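Local coordinates for lysyl-trna-dependent l-ysyl-phosphatidylgycerol synthase (Bacillus licheniformis, PDB 4V36), which transfers lysine from lysyl-tRNA to the membrane lipid phosphatidylglycerol, a lipid modification linked to bacterial resistance, at residues K177-S182 with N285-Y290; Q53-G58 with T327-R332; F126-K131 with L240-F245; N141-E146 with A197-E202. All coordinates share one frame; numbering follows the deposited sequence.

Contact 1 borders the lysine amide pocket: the side chain of Lys179 comes within about 3 Å of the bound ligand. Contact 2 adjoins it, with centres about 11 Å apart. The two are joined where Gly180 N meets Ile330 O at 2.7 Å, a probable hydrogen bond. Contact 3 and contact 4 form a second pair, their centres about 15 Å apart. There Tyr243 OH lies 2.6 Å from Glu144 OE2, again a probable hydrogen bond. The pairs do not touch: contacts 1 and 3 are about 10 Å apart at their nearest atoms, contacts 2 and 3 about 36 Å between centres. Contacts 3 and 4 are both nested inside the chain loop closed by contact 2.

Contact 1. Residues K177-S182 with N285-Y290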
loop_
_atom_site.group_PDB
_atom_site.type_symbol
_atom_site.label_atom_id
_atom_site.label_comp_id
_atom_site.label_asym_id
_atom_site.label_seq_id
_atom_site.Cartn_x
_atom_site.Cartn_y
_atom_site.Cartn_z
ATOM N N LYS A 177 16.478 3.656 6.533
ATOM C CA LYS A 177 15.803 2.717 7.416
ATOM C C LYS A 177 14.386 2.459 6.929
ATOM O O LYS A 177 13.884 3.161 6.050
ATOM C CB LYS A 177 15.789 3.238 8.853
ATOM C CG LYS A 177 17.160 3.281 9.504
ATOM C CD LYS A 177 17.778 1.895 9.588
ATOM C CE LYS A 177 19.183 1.952 10.163
ATOM N NZ LYS A 177 19.203 2.572 11.518
ATOM N N GLU A 178 13.743 1.450 7.505
ATOM C CA GLU A 178 12.419 1.031 7.062
ATOM C C GLU A 178 11.324 2.017 7.453
ATOM O O GLU A 178 11.385 2.647 8.508
ATOM C CB GLU A 178 12.086 -0.352 7.628
ATOM C CG GLU A 178 12.983 -1.480 7.126
ATOM C CD GLU A 178 12.579 -2.001 5.758
ATOM O OE1 GLU A 178 11.908 -1.268 5.002
ATOM O OE2 GLU A 178 12.928 -3.158 5.441
ATOM N N LYS A 179 10.325 2.145 6.586
ATOM C CA LYS A 179 9.119 2.901 6.897
ATOM C C LYS A 179 8.019 1.924 7.292
ATOM O O LYS A 179 8.160 0.718 7.094
ATOM C CB LYS A 179 8.690 3.756 5.704
ATOM C CG LYS A 179 9.690 4.840 5.331
ATOM C CD LYS A 179 9.246 5.607 4.096
ATOM C CE LYS A 179 10.222 6.725 3.762
ATOM N NZ LYS A 179 11.604 6.217 3.545
ATOM N N GLY A 180 6.927 2.435 7.850
ATOM C CA GLY A 180 5.871 1.566 8.336
ATOM C C GLY A 180 4.464 2.107 8.184
ATOM O O GLY A 180 4.192 2.934 7.311
ATOM N N PHE A 181 3.572 1.618 9.043
ATOM C CA PHE A 181 2.157 1.989 9.049
ATOM C C PHE A 181 1.469 1.682 7.719
ATOM O O PHE A 181 0.830 0.640 7.572
ATOM C CB PHE A 181 1.985 3.471 9.400
ATOM C CG PHE A 181 0.552 3.893 9.548
ATOM C CD1 PHE A 181 -0.221 3.408 10.590
ATOM C CD2 PHE A 181 -0.023 4.773 8.645
ATOM C CE1 PHE A 181 -1.543 3.791 10.729
ATOM C CE2 PHE A 181 -1.343 5.160 8.778
ATOM C CZ PHE A 181 -2.104 4.669 9.822
ATOM N N SER A 182 1.602 2.589 6.757
ATOM C CA SER A 182 0.945 2.434 5.462
ATOM C C SER A 182 1.865 1.793 4.431
ATOM O O SER A 182 1.450 1.512 3.306
ATOM C CB SER A 182 0.458 3.788 4.946
ATOM O OG SER A 182 1.547 4.673 4.759
ATOM N N ASN A 285 6.308 15.844 1.826
ATOM C CA ASN A 285 5.722 14.520 1.986
ATOM C C ASN A 285 5.987 13.579 0.810
ATOM O O ASN A 285 6.024 12.361 0.988
ATOM C CB ASN A 285 4.214 14.660 2.214
ATOM C CG ASN A 285 3.489 13.335 2.154
ATOM O OD1 ASN A 285 3.053 12.905 1.088
ATOM N ND2 ASN A 285 3.355 12.678 3.301
ATOM N N VAL A 286 6.174 14.141 -0.382
ATOM C CA VAL A 286 6.352 13.339 -1.594
ATOM C C VAL A 286 7.531 12.373 -1.471
ATOM O O VAL A 286 8.600 12.601 -2.039
ATOM C CB VAL A 286 6.559 14.229 -2.838
ATOM C CG1 VAL A 286 6.412 13.403 -4.112
ATOM C CG2 VAL A 286 5.564 15.374 -2.843
ATOM N N SER A 287 7.311 11.294 -0.722
ATOM C CA SER A 287 8.326 10.279 -0.456
ATOM C C SER A 287 7.736 9.138 0.363
ATOM O O SER A 287 8.095 7.975 0.181
ATOM C CB SER A 287 9.521 10.879 0.291
ATOM O OG SER A 287 10.400 9.864 0.748
ATOM N N TYR A 288 6.824 9.487 1.264
ATOM C CA TYR A 288 6.295 8.543 2.241
ATOM C C TYR A 288 4.973 7.918 1.805
ATOM O O TYR A 288 4.518 6.941 2.399
ATOM C CB TYR A 288 6.108 9.239 3.595
ATOM C CG TYR A 288 7.398 9.663 4.264
ATOM C CD1 TYR A 288 8.099 10.780 3.823
ATOM C CD2 TYR A 288 7.907 8.955 5.345
ATOM C CE1 TYR A 288 9.275 11.171 4.432
ATOM C CE2 TYR A 288 9.083 9.341 5.962
ATOM C CZ TYR A 288 9.762 10.448 5.500
ATOM O OH TYR A 288 10.932 10.834 6.111
ATOM N N MET A 289 4.356 8.480 0.771
ATOM C CA MET A 289 3.028 8.036 0.366
ATOM C C MET A 289 3.008 7.366 -1.005
ATOM O O MET A 289 2.035 6.702 -1.363
ATOM C CB MET A 289 2.056 9.216 0.368
ATOM C CG MET A 289 1.978 9.961 1.688
ATOM S SD MET A 289 0.463 10.930 1.837
ATOM C CE MET A 289 0.308 11.589 0.179
ATOM N N TYR A 290 4.080 7.535 -1.771
ATOM C CA TYR A 290 4.120 7.017 -3.132
ATOM C C TYR A 290 5.215 5.970 -3.307
ATOM O O TYR A 290 6.401 6.296 -3.361
ATOM C CB TYR A 290 4.309 8.165 -4.120
ATOM C CG TYR A 290 3.425 9.352 -3.815
ATOM C CD1 TYR A 290 2.046 9.266 -3.949
ATOM C CD2 TYR A 290 3.967 10.557 -3.388
ATOM C CE1 TYR A 290 1.231 10.346 -3.667
ATOM C CE2 TYR A 290 3.161 11.645 -3.106
ATOM C CZ TYR A 290 1.793 11.534 -3.248
ATOM O OH TYR A 290 0.985 12.612 -2.967
HETATM O O HOH W 1 13.316 8.761 2.076
HETATM O O HOH W 2 1.437 5.935 2.416
#
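The wall of the lysine amide pocket includes Lys179, whose aliphatic end lies over one face of the Tyr288 ring. The two side chains cross at about a right angle. Lys179 CE sits 3.9 Å from the Tyr288 ring centroid, a CH-pi contact displaced toward the rim on the CD2 and CE2 side. Lys179 CD also reaches Tyr288 CD2, at 3.8 Å. The lysine chain is extended as far as CE and bends only at its last torsion (chi4 58°). Its charged end is less close to the ring: Lys179 NZ is 5.1 Å from the Tyr288 centroid, so any cation-pi attraction is weak. A water makes weak, long bonds to Lys179 NZ and Ser287 OG.

A second water gives a firmer link between the loops. It lies 2.7 Å from Ser182 OG and donates to Tyr288 O at 3.2 Å. The direct distance from Ser182 OG to Tyr288 O is 4.4 Å, so the water bridges two groups that do not bond to each other. Beside this contact, Glu178 forms a salt bridge with Arg227, another residue of the pocket. Helix 319-330 also touches both loops, through Ile330 on Ser182 and on Tyr288. Lys179, which touches the bound lysine amide, belongs to a pocket that also takes residues from helix 159-173 and strand 220-228, while Tyr288 packs on its methylenes.

Contact 2. Residues Q53-G58 with T327-R332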
loop_
_atom_site.group_PDB
_atom_site.type_symbol
_atom_site.label_atom_id
_atom_site.label_comp_id
_atom_site.label_asym_id
_atom_site.label_seq_id
_atom_site.Cartn_x
_atom_site.Cartn_y
_atom_site.Cartn_z
ATOM N N GLN A 53 -8.253 -0.739 11.644
ATOM C CA GLN A 53 -6.843 -0.745 12.013
ATOM C C GLN A 53 -6.352 0.689 12.179
ATOM O O GLN A 53 -6.672 1.556 11.366
ATOM C CB GLN A 53 -6.010 -1.477 10.961
ATOM C CG GLN A 53 -6.521 -2.866 10.629
ATOM C CD GLN A 53 -5.662 -3.573 9.599
ATOM O OE1 GLN A 53 -4.500 -3.218 9.392
ATOM N NE2 GLN A 53 -6.233 -4.578 8.944
ATOM N N PHE A 54 -5.573 0.939 13.225
ATOM C CA PHE A 54 -5.145 2.299 13.522
ATOM C C PHE A 54 -3.850 2.357 14.321
ATOM O O PHE A 54 -3.355 1.339 14.805
ATOM C CB PHE A 54 -6.247 3.042 14.283
ATOM C CG PHE A 54 -6.518 2.485 15.653
ATOM C CD1 PHE A 54 -7.336 1.378 15.816
ATOM C CD2 PHE A 54 -5.960 3.069 16.778
ATOM C CE1 PHE A 54 -7.588 0.863 17.075
ATOM C CE2 PHE A 54 -6.207 2.560 18.039
ATOM C CZ PHE A 54 -7.024 1.454 18.187
ATOM N N ALA A 55 -3.312 3.564 14.454
ATOM C CA ALA A 55 -2.140 3.808 15.282
ATOM C C ALA A 55 -2.372 5.044 16.141
ATOM O O ALA A 55 -3.063 5.974 15.727
ATOM C CB ALA A 55 -0.899 3.973 14.425
ATOM N N LYS A 56 -1.799 5.049 17.338
ATOM C CA LYS A 56 -1.998 6.148 18.273
ATOM C C LYS A 56 -0.830 7.128 18.235
ATOM O O LYS A 56 0.330 6.731 18.335
ATOM C CB LYS A 56 -2.192 5.610 19.693
ATOM C CG LYS A 56 -2.455 6.680 20.741
ATOM C CD LYS A 56 -2.699 6.057 22.108
ATOM C CE LYS A 56 -2.882 7.120 23.178
ATOM N NZ LYS A 56 -1.668 7.970 23.324
ATOM N N VAL A 57 -1.146 8.410 18.073
ATOM C CA VAL A 57 -0.140 9.465 18.095
ATOM C C VAL A 57 -0.563 10.565 19.063
ATOM O O VAL A 57 -1.321 11.467 18.701
ATOM C CB VAL A 57 0.090 10.074 16.696
ATOM C CG1 VAL A 57 1.177 11.138 16.753
ATOM C CG2 VAL A 57 0.458 8.989 15.696
ATOM N N GLY A 58 -0.076 10.482 20.296
ATOM C CA GLY A 58 -0.464 11.424 21.328
ATOM C C GLY A 58 -1.938 11.288 21.655
ATOM O O GLY A 58 -2.396 10.217 22.054
ATOM N N THR A 327 2.901 11.599 8.162
ATOM C CA THR A 327 4.189 11.408 7.505
ATOM C C THR A 327 5.222 10.836 8.472
ATOM O O THR A 327 5.950 9.902 8.135
ATOM C CB THR A 327 4.721 12.727 6.913
ATOM O OG1 THR A 327 3.807 13.211 5.922
ATOM C CG2 THR A 327 6.083 12.518 6.275
ATOM N N ARG A 328 5.273 11.391 9.679
ATOM C CA ARG A 328 6.200 10.905 10.696
ATOM C C ARG A 328 5.804 9.514 11.181
ATOM O O ARG A 328 6.661 8.712 11.549
ATOM C CB ARG A 328 6.266 11.875 11.878
ATOM C CG ARG A 328 7.044 13.144 11.583
ATOM C CD ARG A 328 7.049 14.094 12.772
ATOM N NE ARG A 328 7.696 13.519 13.949
ATOM C CZ ARG A 328 8.996 13.615 14.210
ATOM N NH1 ARG A 328 9.797 14.259 13.372
ATOM N NH2 ARG A 328 9.497 13.063 15.307
ATOM N N LEU A 329 4.503 9.237 11.179
ATOM C CA LEU A 329 3.999 7.922 11.557
ATOM C C LEU A 329 4.480 6.864 10.570
ATOM O O LEU A 329 4.853 5.756 10.957
ATOM C CB LEU A 329 2.472 7.930 11.628
ATOM C CG LEU A 329 1.797 6.585 11.904
ATOM C CD1 LEU A 329 2.260 6.012 13.235
ATOM C CD2 LEU A 329 0.283 6.737 11.874
ATOM N N ILE A 330 4.471 7.218 9.290
ATOM C CA ILE A 330 5.000 6.347 8.248
ATOM C C ILE A 330 6.510 6.187 8.437
ATOM O O ILE A 330 7.080 5.143 8.119
ATOM C CB ILE A 330 4.683 6.902 6.844
ATOM C CG1 ILE A 330 3.167 7.018 6.656
ATOM C CG2 ILE A 330 5.277 6.021 5.757
ATOM C CD1 ILE A 330 2.756 7.664 5.351
ATOM N N GLY A 331 7.145 7.218 8.985
ATOM C CA GLY A 331 8.559 7.165 9.309
ATOM C C GLY A 331 8.830 6.492 10.646
ATOM O O GLY A 331 9.949 6.544 11.158
ATOM N N ARG A 332 7.791 5.877 11.208
ATOM C CA ARG A 332 7.875 5.100 12.449
ATOM C C ARG A 332 8.213 5.954 13.671
ATOM O O ARG A 332 8.962 5.523 14.548
ATOM C CB ARG A 332 8.897 3.964 12.301
ATOM C CG ARG A 332 8.665 3.091 11.075
ATOM C CD ARG A 332 8.482 1.629 11.449
ATOM N NE ARG A 332 9.739 0.979 11.801
ATOM C CZ ARG A 332 9.827 -0.238 12.328
ATOM N NH1 ARG A 332 8.729 -0.938 12.575
ATOM N NH2 ARG A 332 11.014 -0.754 12.617
#
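A small apolar strand-helix interface joins strand 50-57 to the last turn of helix 319-330, with the single side chain of Leu329 meeting two residues of the strand. Ala55 and Val57 are two positions apart, so both point toward the helix from the same strand face. Ala55 CB touches both leucine methyls, at 3.9 Å from Leu329 CD2 and 3.9 Å from Leu329 CD1. The methyl fork therefore straddles the alanine CB. Val57 is met more loosely, through its CG2 branch at 4.3 Å from Leu329 CD1. Leu329 reaches across because its CG stands anti to the backbone N (chi1 175°). All three side chains are buried.

The helix ends just beyond this leucine in a Schellman motif. Arg332, with positive phi, is its C-prime residue, and Arg332 N bonds to Leu329 O at 3.0 Å. On the strand side, Lys56 points away from the helix and its NZ bonds to Gly58 O at 2.7 Å.

Strand 50-57 lies between strands 41-44 and 60-69, antiparallel to both. Leu329 also packs on Val62 of strand 60-69, so the C-terminal helix covers two adjacent strands here.

Contact 3. Residues F126-K131 with L240-F245; sequences FTISGK and LFIYLF
Phe126 and Phe245 form the tight part of this contact, a T-shaped (edge-to-face) pair between a loop and helix 236-251. The edge of Phe245 is directed at one face of Phe126. The ring centroids are 5.0 Å apart and the planes stand at 83°. Phe245 CD2 does most of the touching. It lies 3.6 Å from Phe126 CE2 and 3.7 Å from Phe126 CZ, displaced from the ring centre toward the rim. Phe245 CB adds to the packing at 3.9 Å from Phe126 CD2. Phe126 has its CG opposite the backbone N (chi1 171°), which carries the ring from the loop toward the helix.

The second meeting point is looser. Ile128 CG2 and Ile242 CD1 approach only to 4.4 Å, methyl to methyl. Beyond Ile128 the chain turns outward. Ser129 is exposed and poorly ordered, as is Lys131, and this is the solvent side of the contact. An ST turn shapes this outer part: Thr127 OG1 accepts from Ser129 N at 3.1 Å, although the disorder of Ser129 makes its position less certain.

The loop links strand 111-122 to helix 134-145. Tyr140 of that helix touches both Ile128 and Ile242. Phe245 makes another edge-to-face pair with Phe256 of strand 255-261. Helix 236-251 thus lies between the loop and the sheet, with Leu240, Phe241 and Leu244 turned to strands 206-213, 220-228 and 255-261.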
loop_
_atom_site.group_PDB
_atom_site.type_symbol
_atom_site.label_atom_id
_atom_site.label_comp_id
_atom_site.label_asym_id
_atom_site.label_seq_id
_atom_site.Cartn_x
_atom_site.Cartn_y
_atom_site.Cartn_z
ATOM N N PHE A 126 -3.632 -4.936 -21.284
ATOM C CA PHE A 126 -2.235 -4.519 -21.250
ATOM C C PHE A 126 -1.390 -5.360 -22.196
ATOM O O PHE A 126 -1.567 -6.574 -22.291
ATOM C CB PHE A 126 -1.662 -4.606 -19.834
ATOM C CG PHE A 126 -0.175 -4.391 -19.774
ATOM C CD1 PHE A 126 0.358 -3.114 -19.856
ATOM C CD2 PHE A 126 0.692 -5.465 -19.648
ATOM C CE1 PHE A 126 1.725 -2.913 -19.808
ATOM C CE2 PHE A 126 2.061 -5.269 -19.599
ATOM C CZ PHE A 126 2.577 -3.992 -19.680
ATOM N N THR A 127 -0.464 -4.703 -22.887
ATOM C CA THR A 127 0.459 -5.390 -23.781
ATOM C C THR A 127 1.679 -4.521 -24.057
ATOM O O THR A 127 1.649 -3.309 -23.847
ATOM C CB THR A 127 -0.210 -5.762 -25.118
ATOM O OG1 THR A 127 0.722 -6.474 -25.941
ATOM C CG2 THR A 127 -0.676 -4.512 -25.850
ATOM N N ILE A 128 2.753 -5.147 -24.523
ATOM C CA ILE A 128 3.957 -4.416 -24.896
ATOM C C ILE A 128 4.119 -4.422 -26.412
ATOM O O ILE A 128 5.197 -4.145 -26.937
ATOM C CB ILE A 128 5.212 -5.016 -24.238
ATOM C CG1 ILE A 128 5.413 -6.463 -24.693
ATOM C CG2 ILE A 128 5.102 -4.948 -22.723
ATOM C CD1 ILE A 128 6.645 -7.116 -24.110
ATOM N N SER A 129 3.032 -4.737 -27.109
ATOM C CA SER A 129 3.045 -4.835 -28.564
ATOM C C SER A 129 2.613 -3.529 -29.221
ATOM O O SER A 129 2.569 -3.427 -30.447
ATOM C CB SER A 129 2.137 -5.975 -29.027
ATOM O OG SER A 129 2.476 -7.191 -28.386
ATOM N N GLY A 130 2.293 -2.532 -28.401
ATOM C CA GLY A 130 1.835 -1.248 -28.899
ATOM C C GLY A 130 2.876 -0.521 -29.729
ATOM O O GLY A 130 4.070 -0.797 -29.626
ATOM N N LYS A 131 2.416 0.412 -30.558
ATOM C CA LYS A 131 3.309 1.192 -31.407
ATOM C C LYS A 131 4.159 2.146 -30.574
ATOM O O LYS A 131 5.319 2.402 -30.896
ATOM C CB LYS A 131 2.511 1.974 -32.452
ATOM N N LEU A 240 10.127 -5.723 -13.958
ATOM C CA LEU A 240 9.410 -6.479 -12.938
ATOM C C LEU A 240 7.898 -6.367 -13.100
ATOM O O LEU A 240 7.184 -7.359 -12.969
ATOM C CB LEU A 240 9.820 -6.015 -11.539
ATOM C CG LEU A 240 11.257 -6.329 -11.116
ATOM C CD1 LEU A 240 11.508 -5.876 -9.690
ATOM C CD2 LEU A 240 11.557 -7.813 -11.273
ATOM N N PHE A 241 7.413 -5.162 -13.387
ATOM C CA PHE A 241 5.983 -4.957 -13.588
ATOM C C PHE A 241 5.496 -5.682 -14.838
ATOM O O PHE A 241 4.370 -6.175 -14.876
ATOM C CB PHE A 241 5.651 -3.466 -13.680
ATOM C CG PHE A 241 5.540 -2.786 -12.346
ATOM C CD1 PHE A 241 4.570 -3.174 -11.437
ATOM C CD2 PHE A 241 6.396 -1.754 -12.003
ATOM C CE1 PHE A 241 4.463 -2.552 -10.208
ATOM C CE2 PHE A 241 6.294 -1.127 -10.776
ATOM C CZ PHE A 241 5.327 -1.526 -9.876
ATOM N N ILE A 242 6.348 -5.749 -15.856
ATOM C CA ILE A 242 6.021 -6.478 -17.076
ATOM C C ILE A 242 5.896 -7.972 -16.781
ATOM O O ILE A 242 4.933 -8.617 -17.198
ATOM C CB ILE A 242 7.076 -6.251 -18.176
ATOM C CG1 ILE A 242 7.038 -4.800 -18.658
ATOM C CG2 ILE A 242 6.840 -7.188 -19.348
ATOM C CD1 ILE A 242 8.145 -4.453 -19.631
ATOM N N TYR A 243 6.869 -8.511 -16.054
ATOM C CA TYR A 243 6.826 -9.910 -15.640
ATOM C C TYR A 243 5.643 -10.174 -14.713
ATOM O O TYR A 243 4.997 -11.218 -14.801
ATOM C CB TYR A 243 8.129 -10.315 -14.949
ATOM C CG TYR A 243 9.293 -10.532 -15.890
ATOM C CD1 TYR A 243 9.248 -11.523 -16.862
ATOM C CD2 TYR A 243 10.444 -9.762 -15.793
ATOM C CE1 TYR A 243 10.310 -11.730 -17.721
ATOM C CE2 TYR A 243 11.513 -9.962 -16.647
ATOM C CZ TYR A 243 11.440 -10.948 -17.608
ATOM O OH TYR A 243 12.502 -11.150 -18.460
ATOM N N LEU A 244 5.365 -9.224 -13.825
ATOM C CA LEU A 244 4.240 -9.339 -12.900
ATOM C C LEU A 244 2.907 -9.368 -13.637
ATOM O O LEU A 244 2.040 -10.185 -13.331
ATOM C CB LEU A 244 4.247 -8.188 -11.895
ATOM C CG LEU A 244 5.129 -8.355 -10.656
ATOM C CD1 LEU A 244 5.109 -7.092 -9.811
ATOM C CD2 LEU A 244 4.674 -9.553 -9.843
ATOM N N PHE A 245 2.751 -8.471 -14.607
ATOM C CA PHE A 245 1.509 -8.384 -15.371
ATOM C C PHE A 245 1.305 -9.631 -16.227
ATOM O O PHE A 245 0.175 -10.069 -16.441
ATOM C CB PHE A 245 1.500 -7.134 -16.254
ATOM C CG PHE A 245 1.486 -5.842 -15.482
ATOM C CD1 PHE A 245 1.230 -5.829 -14.119
ATOM C CD2 PHE A 245 1.725 -4.636 -16.122
ATOM C CE1 PHE A 245 1.221 -4.642 -13.412
ATOM C CE2 PHE A 245 1.716 -3.447 -15.420
ATOM C CZ PHE A 245 1.460 -3.449 -14.063
#

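Contact 4. Residues N141-E146 with A197-E202; sequences NRFERE and AVLKSE
Phe143 overlaps Leu199 at the CE2 corner of its ring, where the leucine CD2 methyl comes in obliquely. Phe143 CE2 and Leu199 CD2 are 4.0 Å apart, and the side chains cross at about a right angle. Both residues are buried. The CB of Leu199 points at the helix. With chi1 near 180° (-173°) the side chain runs out from the strand, and its CD2 meets the ring.

The other end of the contact is polar and exposed. A water spans the two backbones, donating to Glu146 O at 3.0 Å and accepting from Glu202 N at 2.9 Å. The Glu202 side chain reaches over the same carbonyl. Its OE2 is 3.2 Å from Glu146 O, but both atoms are acceptors and do not bond. This proximity is probably unfavourable in itself, and the bridging water gives Glu146 O a donor.

Helix 134-145 and strand 196-200 meet here near their C-terminal ends. Strand 196-200 runs antiparallel between strands 206-213 and 149-153, the latter at the sheet edge. Helix 236-251 completes the apolar part: Ala239 and Tyr243 pack on Phe143, while Ile236 and Leu240 pack on Leu199.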
loop_
_atom_site.group_PDB
_atom_site.type_symbol
_atom_site.label_atom_id
_atom_site.label_comp_id
_atom_site.label_asym_id
_atom_site.label_seq_id
_atom_site.Cartn_x
_atom_site.Cartn_y
_atom_site.Cartn_z
ATOM N N ASN A 141 12.670 -7.488 -23.793
ATOM C CA ASN A 141 13.512 -8.280 -24.682
ATOM C C ASN A 141 14.953 -8.365 -24.196
ATOM O O ASN A 141 15.597 -9.405 -24.324
ATOM C CB ASN A 141 13.475 -7.705 -26.099
ATOM C CG ASN A 141 12.123 -7.877 -26.762
ATOM O OD1 ASN A 141 11.405 -8.843 -26.497
ATOM N ND2 ASN A 141 11.767 -6.937 -27.632
ATOM N N ARG A 142 15.454 -7.270 -23.634
ATOM C CA ARG A 142 16.821 -7.234 -23.126
ATOM C C ARG A 142 16.987 -8.161 -21.923
ATOM O O ARG A 142 17.958 -8.914 -21.840
ATOM C CB ARG A 142 17.218 -5.804 -22.757
ATOM C CG ARG A 142 18.588 -5.683 -22.107
ATOM C CD ARG A 142 19.099 -4.251 -22.162
ATOM N NE ARG A 142 18.111 -3.289 -21.682
ATOM C CZ ARG A 142 18.019 -2.872 -20.423
ATOM N NH1 ARG A 142 18.858 -3.333 -19.506
ATOM N NH2 ARG A 142 17.088 -1.992 -20.081
ATOM N N PHE A 143 16.032 -8.104 -20.999
ATOM C CA PHE A 143 16.039 -8.987 -19.839
ATOM C C PHE A 143 15.879 -10.443 -20.265
ATOM O O PHE A 143 16.481 -11.342 -19.677
ATOM C CB PHE A 143 14.932 -8.596 -18.855
ATOM C CG PHE A 143 15.334 -7.523 -17.881
ATOM C CD1 PHE A 143 15.336 -6.189 -18.257
ATOM C CD2 PHE A 143 15.706 -7.848 -16.586
ATOM C CE1 PHE A 143 15.705 -5.200 -17.362
ATOM C CE2 PHE A 143 16.076 -6.865 -15.687
ATOM C CZ PHE A 143 16.075 -5.539 -16.075
ATOM N N GLU A 144 15.064 -10.669 -21.290
ATOM C CA GLU A 144 14.874 -12.011 -21.832
ATOM C C GLU A 144 16.135 -12.488 -22.540
ATOM O O GLU A 144 16.476 -13.669 -22.488
ATOM C CB GLU A 144 13.685 -12.044 -22.794
ATOM C CG GLU A 144 12.330 -11.970 -22.112
ATOM C CD GLU A 144 12.012 -13.218 -21.314
ATOM O OE1 GLU A 144 11.664 -14.246 -21.931
ATOM O OE2 GLU A 144 12.113 -13.171 -20.070
ATOM N N ARG A 145 16.823 -11.563 -23.200
ATOM C CA ARG A 145 18.047 -11.886 -23.925
ATOM C C ARG A 145 19.167 -12.264 -22.964
ATOM O O ARG A 145 19.860 -13.261 -23.164
ATOM C CB ARG A 145 18.481 -10.706 -24.798
ATOM C CG ARG A 145 19.610 -11.024 -25.767
ATOM C CD ARG A 145 20.103 -9.774 -26.486
ATOM N NE ARG A 145 19.005 -8.961 -27.003
ATOM C CZ ARG A 145 18.656 -7.776 -26.513
ATOM N NH1 ARG A 145 19.324 -7.256 -25.491
ATOM N NH2 ARG A 145 17.641 -7.106 -27.044
ATOM N N GLU A 146 19.332 -11.465 -21.915
ATOM C CA GLU A 146 20.415 -11.667 -20.958
ATOM C C GLU A 146 20.131 -12.828 -20.004
ATOM O O GLU A 146 20.949 -13.146 -19.141
ATOM C CB GLU A 146 20.671 -10.380 -20.171
ATOM C CG GLU A 146 21.123 -9.219 -21.044
ATOM C CD GLU A 146 21.410 -7.960 -20.249
ATOM O OE1 GLU A 146 21.426 -8.031 -19.003
ATOM O OE2 GLU A 146 21.619 -6.898 -20.873
ATOM N N ALA A 197 7.548 -13.102 -5.275
ATOM C CA ALA A 197 8.040 -13.187 -6.643
ATOM C C ALA A 197 9.487 -12.724 -6.707
ATOM O O ALA A 197 9.830 -11.676 -6.165
ATOM C CB ALA A 197 7.172 -12.359 -7.575
ATOM N N VAL A 198 10.336 -13.510 -7.361
ATOM C CA VAL A 198 11.750 -13.171 -7.467
ATOM C C VAL A 198 12.219 -13.107 -8.917
ATOM O O VAL A 198 11.640 -13.740 -9.800
ATOM C CB VAL A 198 12.634 -14.183 -6.706
ATOM C CG1 VAL A 198 12.323 -14.154 -5.217
ATOM C CG2 VAL A 198 12.446 -15.583 -7.270
ATOM N N LEU A 199 13.268 -12.327 -9.152
ATOM C CA LEU A 199 13.911 -12.275 -10.456
ATOM C C LEU A 199 15.344 -12.780 -10.335
ATOM O O LEU A 199 16.158 -12.196 -9.621
ATOM C CB LEU A 199 13.894 -10.854 -11.021
ATOM C CG LEU A 199 14.385 -10.723 -12.465
ATOM C CD1 LEU A 199 13.401 -11.375 -13.424
ATOM C CD2 LEU A 199 14.622 -9.266 -12.839
ATOM N N LYS A 200 15.643 -13.873 -11.027
ATOM C CA LYS A 200 16.965 -14.481 -10.956
ATOM C C LYS A 200 17.762 -14.261 -12.234
ATOM O O LYS A 200 17.197 -14.157 -13.320
ATOM C CB LYS A 200 16.852 -15.980 -10.675
ATOM C CG LYS A 200 16.277 -16.327 -9.313
ATOM C CD LYS A 200 16.259 -17.833 -9.107
ATOM C CE LYS A 200 15.731 -18.205 -7.734
ATOM N NZ LYS A 200 15.724 -19.680 -7.532
ATOM N N SER A 201 19.082 -14.192 -12.094
ATOM C CA SER A 201 19.973 -14.103 -13.244
ATOM C C SER A 201 20.179 -15.487 -13.846
ATOM O O SER A 201 19.547 -16.453 -13.419
ATOM C CB SER A 201 21.314 -13.493 -12.839
ATOM O OG SER A 201 21.948 -14.281 -11.847
ATOM N N GLU A 202 21.060 -15.581 -14.837
ATOM C CA GLU A 202 21.377 -16.866 -15.454
ATOM C C GLU A 202 22.041 -17.812 -14.460
ATOM O O GLU A 202 21.824 -19.023 -14.499
ATOM C CB GLU A 202 22.287 -16.672 -16.668
ATOM C CG GLU A 202 21.578 -16.144 -17.897
ATOM C CD GLU A 202 22.517 -15.972 -19.072
ATOM O OE1 GLU A 202 23.742 -15.885 -18.843
ATOM O OE2 GLU A 202 22.031 -15.928 -20.223
HETATM O O HOH W 3 21.432 -13.045 -16.149
#